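Local coordinates for protein putative hydrolase (Bacteroides ovatus, PDB 4HBS) that is of unknown function but is probably a hydrolase built on a five-bladed beta-propeller, as in the beta-fructosidase clan, at residues V61-L66 and I71-N76; F75-Y80 and L157-D162. One frame throughout, in Å; residues are numbered along the deposited sequence.

Contact 1 (V61-L66 and I71-N76); sequences VFTTGL and IFWSFN
Phe62 and Ser74 face each other as a hydrogen-bonded pair of the antiparallel strands 60-65 and 71-75. Phe62 N gives its hydrogen to Ser74 O at 3.1 Å, and Ser74 N returns one to Phe62 O at 3.0 Å. Val61 N also reaches Ser74 O, weakly, so Val61 and Phe62 together stand against Ser74 in a G1 beta bulge. Val61 has a positive phi, 71°, consistent with the first position of such a bulge.

Phe62, Val61 and Phe72 have the most surface buried here. Beside Phe62, Ser74 OG sits 3.5 Å from Phe62 CB. The edge of the Phe62 ring looks toward Ser74 O. Val61 splits its two methyls between two rings of the opposite strand. Its CG1 is anti to the backbone N (chi1 -171°) and meets the edge of the Trp73 indole, in the ring plane, 3.6 Å from CZ3. Its CG2 rests 3.7 Å from Phe75 CD2.

Phe72 lies on the Phe62 face of the sheet. Its CB touches Leu66 CD2, and the edge of its ring meets Thr64 CB. Phe72 N bonds Thr64 O at 2.9 Å. Phe72 also packs on Met170 and Met172 of strand 169-178.

On the other face Thr63 CG2 stands over the six-membered ring of Trp73, 3.5 Å from its centroid, in a CH-pi contact. Thr63 OG1 bonds His362, and Trp73 NE1 bonds Gln102. The arrangement is that of a beta hairpin with a G1 beta bulge, here forming the first two strands of a four-stranded antiparallel propeller blade.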
loop_
_atom_site.group_PDB
_atom_site.type_symbol
_atom_site.label_atom_id
_atom_site.label_comp_id
_atom_site.label_asym_id
_atom_site.label_seq_id
_atom_site.Cartn_x
_atom_site.Cartn_y
_atom_site.Cartn_z
ATOM N N VAL A 61 -3.212 2.088 -1.983
ATOM C CA VAL A 61 -3.949 2.128 -0.713
ATOM C C VAL A 61 -2.936 1.910 0.411
ATOM O O VAL A 61 -2.732 0.788 0.871
ATOM C CB VAL A 61 -5.157 1.118 -0.673
ATOM C CG1 VAL A 61 -6.028 1.347 0.549
ATOM C CG2 VAL A 61 -6.007 1.225 -1.946
ATOM N N PHE A 62 -2.246 2.997 0.779
ATOM C CA PHE A 62 -1.211 3.025 1.818
ATOM C C PHE A 62 -1.584 4.039 2.874
ATOM O O PHE A 62 -1.783 5.197 2.531
ATOM C CB PHE A 62 0.136 3.430 1.216
ATOM C CG PHE A 62 0.733 2.530 0.166
ATOM C CD1 PHE A 62 0.271 2.563 -1.146
ATOM C CD2 PHE A 62 1.890 1.811 0.427
ATOM C CE1 PHE A 62 0.864 1.777 -2.133
ATOM C CE2 PHE A 62 2.498 1.045 -0.567
ATOM C CZ PHE A 62 1.969 1.017 -1.837
ATOM N N THR A 63 -1.623 3.637 4.157
ATOM C CA THR A 63 -1.939 4.543 5.263
ATOM C C THR A 63 -0.678 4.979 5.995
ATOM O O THR A 63 0.363 4.314 5.934
ATOM C CB THR A 63 -2.889 3.904 6.244
ATOM O OG1 THR A 63 -2.358 2.652 6.626
ATOM C CG2 THR A 63 -4.249 3.731 5.687
ATOM N N THR A 64 -0.790 6.105 6.698
ATOM C CA THR A 64 0.264 6.680 7.513
ATOM C C THR A 64 -0.415 7.514 8.564
ATOM O O THR A 64 -0.908 8.604 8.249
ATOM C CB THR A 64 1.247 7.506 6.650
ATOM O OG1 THR A 64 2.038 6.619 5.868
ATOM C CG2 THR A 64 2.180 8.398 7.483
ATOM N N GLY A 65 -0.480 6.997 9.793
ATOM C CA GLY A 65 -1.052 7.739 10.905
ATOM C C GLY A 65 -0.270 9.023 11.102
ATOM O O GLY A 65 0.965 9.011 10.976
ATOM N N LEU A 66 -0.979 10.156 11.320
ATOM C CA LEU A 66 -0.345 11.465 11.494
ATOM C C LEU A 66 -0.339 11.863 12.966
ATOM O O LEU A 66 -1.089 11.287 13.757
ATOM C CB LEU A 66 -1.069 12.524 10.645
ATOM C CG LEU A 66 -1.052 12.284 9.134
ATOM C CD1 LEU A 66 -1.844 13.332 8.423
ATOM C CD2 LEU A 66 0.352 12.240 8.604
ATOM N N ILE A 71 -5.292 10.287 9.440
ATOM C CA ILE A 71 -4.581 9.226 8.714
ATOM C C ILE A 71 -4.448 9.662 7.270
ATOM O O ILE A 71 -5.429 10.104 6.667
ATOM C CB ILE A 71 -5.299 7.850 8.828
ATOM C CG1 ILE A 71 -5.354 7.394 10.291
ATOM C CG2 ILE A 71 -4.607 6.788 7.932
ATOM C CD1 ILE A 71 -6.215 6.280 10.533
ATOM N N PHE A 72 -3.243 9.519 6.709
ATOM C CA PHE A 72 -2.958 9.886 5.327
ATOM C C PHE A 72 -3.075 8.635 4.448
ATOM O O PHE A 72 -2.427 7.642 4.731
ATOM C CB PHE A 72 -1.556 10.512 5.234
ATOM C CG PHE A 72 -1.006 10.590 3.836
ATOM C CD1 PHE A 72 -1.292 11.672 3.019
ATOM C CD2 PHE A 72 -0.264 9.545 3.307
ATOM C CE1 PHE A 72 -0.843 11.705 1.700
ATOM C CE2 PHE A 72 0.181 9.579 1.990
ATOM C CZ PHE A 72 -0.119 10.650 1.190
ATOM N N TRP A 73 -3.877 8.698 3.380
ATOM C CA TRP A 73 -4.060 7.593 2.430
ATOM C C TRP A 73 -3.506 7.993 1.091
ATOM O O TRP A 73 -3.851 9.081 0.626
ATOM C CB TRP A 73 -5.553 7.265 2.260
ATOM C CG TRP A 73 -6.206 6.733 3.483
ATOM C CD1 TRP A 73 -6.509 7.424 4.623
ATOM C CD2 TRP A 73 -6.728 5.415 3.661
ATOM N NE1 TRP A 73 -7.165 6.607 5.510
ATOM C CE2 TRP A 73 -7.334 5.373 4.937
ATOM C CE3 TRP A 73 -6.704 4.244 2.883
ATOM C CZ2 TRP A 73 -7.899 4.203 5.455
ATOM C CZ3 TRP A 73 -7.279 3.090 3.391
ATOM C CH2 TRP A 73 -7.869 3.076 4.661
ATOM N N SER A 74 -2.686 7.139 0.448
ATOM C CA SER A 74 -2.190 7.407 -0.907
ATOM C C SER A 74 -2.645 6.305 -1.838
ATOM O O SER A 74 -2.719 5.139 -1.436
ATOM C CB SER A 74 -0.674 7.552 -0.953
ATOM O OG SER A 74 0.025 6.363 -0.649
ATOM N N PHE A 75 -2.962 6.672 -3.081
ATOM C CA PHE A 75 -3.434 5.734 -4.089
ATOM C C PHE A 75 -2.641 5.889 -5.333
ATOM O O PHE A 75 -2.091 6.960 -5.596
ATOM C CB PHE A 75 -4.931 5.952 -4.407
ATOM C CG PHE A 75 -5.814 5.968 -3.183
ATOM C CD1 PHE A 75 -5.959 7.125 -2.429
ATOM C CD2 PHE A 75 -6.460 4.811 -2.750
ATOM C CE1 PHE A 75 -6.708 7.125 -1.257
ATOM C CE2 PHE A 75 -7.210 4.816 -1.567
ATOM C CZ PHE A 75 -7.334 5.979 -0.835
ATOM N N ASN A 76 -2.613 4.817 -6.128
ATOM C CA ASN A 76 -1.955 4.753 -7.423
ATOM C C ASN A 76 -3.087 4.954 -8.429
ATOM O O ASN A 76 -3.968 5.792 -8.154
ATOM C CB ASN A 76 -1.181 3.418 -7.557
ATOM C CG ASN A 76 0.028 3.317 -6.652
ATOM O OD1 ASN A 76 0.561 4.311 -6.169
ATOM N ND2 ASN A 76 0.489 2.105 -6.393
#

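Contact 2 (F75-Y80 and L157-D162); sequences FNDSFY and LYWAGD
The contact joins two propeller blades: the chain leaving strand 71-75 of one meets strand 156-165, the first strand of the next. Asn76 turns its amide to that strand. Its CG is anti to its own carbonyl carbon (chi1 -69°), which carries OD1 to the backbone of Ala160. Ala160 N gives its hydrogen to Asn76 OD1 at 2.8 Å, tilted 15° from the amide carbonyl plane. This is a side-chain bond to a strand backbone. Asn76 CB lies over one face of the Trp159 indole, 3.8 Å from the five-membered ring centroid, as a CH-pi contact. Leu157 CD1 also lies over a face of the indole.

Asp77 takes the edge of the indole. Trp159 NE1 bonds Asp77 OD1 at 2.9 Å, with the oxygen in the ring plane. The nitrogen comes from above the carboxylate plane. Asp77 OD2 has a second partner, a salt bridge to Arg96. A leucine in place of Trp159 would probably leave Asp77 OD1 without its indole mate and open a gap beside Asn76 CB. These side-chain bonds join neighbouring blades of the five-bladed propeller.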
loop_
_atom_site.group_PDB
_atom_site.type_symbol
_atom_site.label_atom_id
_atom_site.label_comp_id
_atom_site.label_asym_id
_atom_site.label_seq_id
_atom_site.Cartn_x
_atom_site.Cartn_y
_atom_site.Cartn_z
ATOM N N PHE A 75 -2.962 6.672 -3.081
ATOM C CA PHE A 75 -3.434 5.734 -4.089
ATOM C C PHE A 75 -2.641 5.889 -5.333
ATOM O O PHE A 75 -2.091 6.960 -5.596
ATOM C CB PHE A 75 -4.931 5.952 -4.407
ATOM C CG PHE A 75 -5.814 5.968 -3.183
ATOM C CD1 PHE A 75 -5.959 7.125 -2.429
ATOM C CD2 PHE A 75 -6.460 4.811 -2.750
ATOM C CE1 PHE A 75 -6.708 7.125 -1.257
ATOM C CE2 PHE A 75 -7.210 4.816 -1.567
ATOM C CZ PHE A 75 -7.334 5.979 -0.835
ATOM N N ASN A 76 -2.613 4.817 -6.128
ATOM C CA ASN A 76 -1.955 4.753 -7.423
ATOM C C ASN A 76 -3.087 4.954 -8.429
ATOM O O ASN A 76 -3.968 5.792 -8.154
ATOM C CB ASN A 76 -1.181 3.418 -7.557
ATOM C CG ASN A 76 0.028 3.317 -6.652
ATOM O OD1 ASN A 76 0.561 4.311 -6.169
ATOM N ND2 ASN A 76 0.489 2.105 -6.393
ATOM N N ASP A 77 -3.105 4.234 -9.566
ATOM C CA ASP A 77 -4.131 4.434 -10.579
ATOM C C ASP A 77 -5.521 4.286 -9.964
ATOM O O ASP A 77 -5.837 3.211 -9.465
ATOM C CB ASP A 77 -3.935 3.458 -11.732
ATOM C CG ASP A 77 -2.690 3.660 -12.565
ATOM O OD1 ASP A 77 -1.905 4.585 -12.255
ATOM O OD2 ASP A 77 -2.482 2.878 -13.520
ATOM N N SER A 78 -6.315 5.395 -9.915
ATOM C CA SER A 78 -7.653 5.404 -9.313
ATOM C C SER A 78 -8.691 6.063 -10.201
ATOM O O SER A 78 -8.379 7.029 -10.873
ATOM C CB SER A 78 -7.630 6.155 -7.985
ATOM O OG SER A 78 -6.826 5.518 -7.011
ATOM N N PHE A 79 -9.950 5.573 -10.141
ATOM C CA PHE A 79 -11.083 6.127 -10.877
ATOM C C PHE A 79 -11.753 7.232 -10.062
ATOM O O PHE A 79 -12.181 6.996 -8.936
ATOM C CB PHE A 79 -12.134 5.056 -11.199
ATOM C CG PHE A 79 -11.700 4.009 -12.181
ATOM C CD1 PHE A 79 -11.472 4.332 -13.509
ATOM C CD2 PHE A 79 -11.565 2.682 -11.793
ATOM C CE1 PHE A 79 -11.057 3.356 -14.422
ATOM C CE2 PHE A 79 -11.157 1.708 -12.708
ATOM C CZ PHE A 79 -10.903 2.052 -14.016
ATOM N N TYR A 80 -11.864 8.421 -10.650
ATOM C CA TYR A 80 -12.530 9.564 -10.066
ATOM C C TYR A 80 -13.629 9.916 -10.995
ATOM O O TYR A 80 -13.345 10.200 -12.148
ATOM C CB TYR A 80 -11.558 10.715 -9.910
ATOM C CG TYR A 80 -10.705 10.597 -8.677
ATOM C CD1 TYR A 80 -9.489 9.930 -8.711
ATOM C CD2 TYR A 80 -11.109 11.160 -7.469
ATOM C CE1 TYR A 80 -8.687 9.830 -7.575
ATOM C CE2 TYR A 80 -10.290 11.122 -6.345
ATOM C CZ TYR A 80 -9.085 10.440 -6.395
ATOM O OH TYR A 80 -8.305 10.319 -5.272
ATOM N N LEU A 157 5.487 8.195 -14.748
ATOM C CA LEU A 157 4.583 8.485 -13.632
ATOM C C LEU A 157 5.212 8.143 -12.293
ATOM O O LEU A 157 6.347 7.670 -12.242
ATOM C CB LEU A 157 3.239 7.711 -13.821
ATOM C CG LEU A 157 3.337 6.185 -13.861
ATOM C CD1 LEU A 157 3.025 5.572 -12.525
ATOM C CD2 LEU A 157 2.404 5.626 -14.847
ATOM N N TYR A 158 4.465 8.437 -11.209
ATOM C CA TYR A 158 4.861 8.182 -9.838
ATOM C C TYR A 158 3.828 7.302 -9.168
ATOM O O TYR A 158 2.631 7.534 -9.339
ATOM C CB TYR A 158 4.990 9.509 -9.050
ATOM C CG TYR A 158 6.310 10.241 -9.230
ATOM C CD1 TYR A 158 7.526 9.604 -8.986
ATOM C CD2 TYR A 158 6.342 11.590 -9.561
ATOM C CE1 TYR A 158 8.742 10.272 -9.136
ATOM C CE2 TYR A 158 7.553 12.271 -9.703
ATOM C CZ TYR A 158 8.752 11.599 -9.522
ATOM O OH TYR A 158 9.952 12.246 -9.677
ATOM N N TRP A 159 4.276 6.315 -8.386
ATOM C CA TRP A 159 3.380 5.495 -7.591
ATOM C C TRP A 159 3.894 5.523 -6.144
ATOM O O TRP A 159 5.083 5.752 -5.909
ATOM C CB TRP A 159 3.236 4.083 -8.164
ATOM C CG TRP A 159 2.251 3.957 -9.299
ATOM C CD1 TRP A 159 1.165 4.749 -9.553
ATOM C CD2 TRP A 159 2.262 2.956 -10.317
ATOM N NE1 TRP A 159 0.494 4.294 -10.660
ATOM C CE2 TRP A 159 1.133 3.180 -11.139
ATOM C CE3 TRP A 159 3.076 1.837 -10.577
ATOM C CZ2 TRP A 159 0.795 2.318 -12.188
ATOM C CZ3 TRP A 159 2.780 1.031 -11.663
ATOM C CH2 TRP A 159 1.652 1.272 -12.452
ATOM N N ALA A 160 2.967 5.418 -5.184
ATOM C CA ALA A 160 3.247 5.578 -3.765
ATOM C C ALA A 160 4.301 4.657 -3.216
ATOM O O ALA A 160 4.327 3.476 -3.538
ATOM C CB ALA A 160 1.977 5.373 -2.962
ATOM N N GLY A 161 5.163 5.225 -2.390
ATOM C CA GLY A 161 6.135 4.519 -1.582
ATOM C C GLY A 161 5.629 4.732 -0.180
ATOM O O GLY A 161 4.558 5.331 -0.008
ATOM N N ASP A 162 6.341 4.265 0.824
ATOM C CA ASP A 162 5.866 4.484 2.196
ATOM C C ASP A 162 6.286 5.907 2.659
ATOM O O ASP A 162 7.098 6.557 1.993
ATOM C CB ASP A 162 6.405 3.387 3.134
ATOM C CG ASP A 162 5.545 3.066 4.334
ATOM O OD1 ASP A 162 4.677 3.888 4.681
ATOM O OD2 ASP A 162 5.795 2.043 4.973
#

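In the fold
Contact 1 lies within one blade, whereas contact 2 joins that blade to the next. They share Phe75 and Asn76, where the chain leaves strand 71-75. Contact 1 is the more buried. Its two strands pair through their backbones, and mostly apolar groups, with a few hydroxyls, cover both faces. Contact 2 is smaller and partly buried, without backbone pairing, and works through an amide, a carboxylate and an indole. The two meet at Ala160, whose CB packs against Ser74 OG and Phe62 CD1. Thus the Phe62 face of the hairpin is covered by strands 156-165 and 169-178 of the next blade, and contact 2 continues the same blade interface beyond the end of the hairpin.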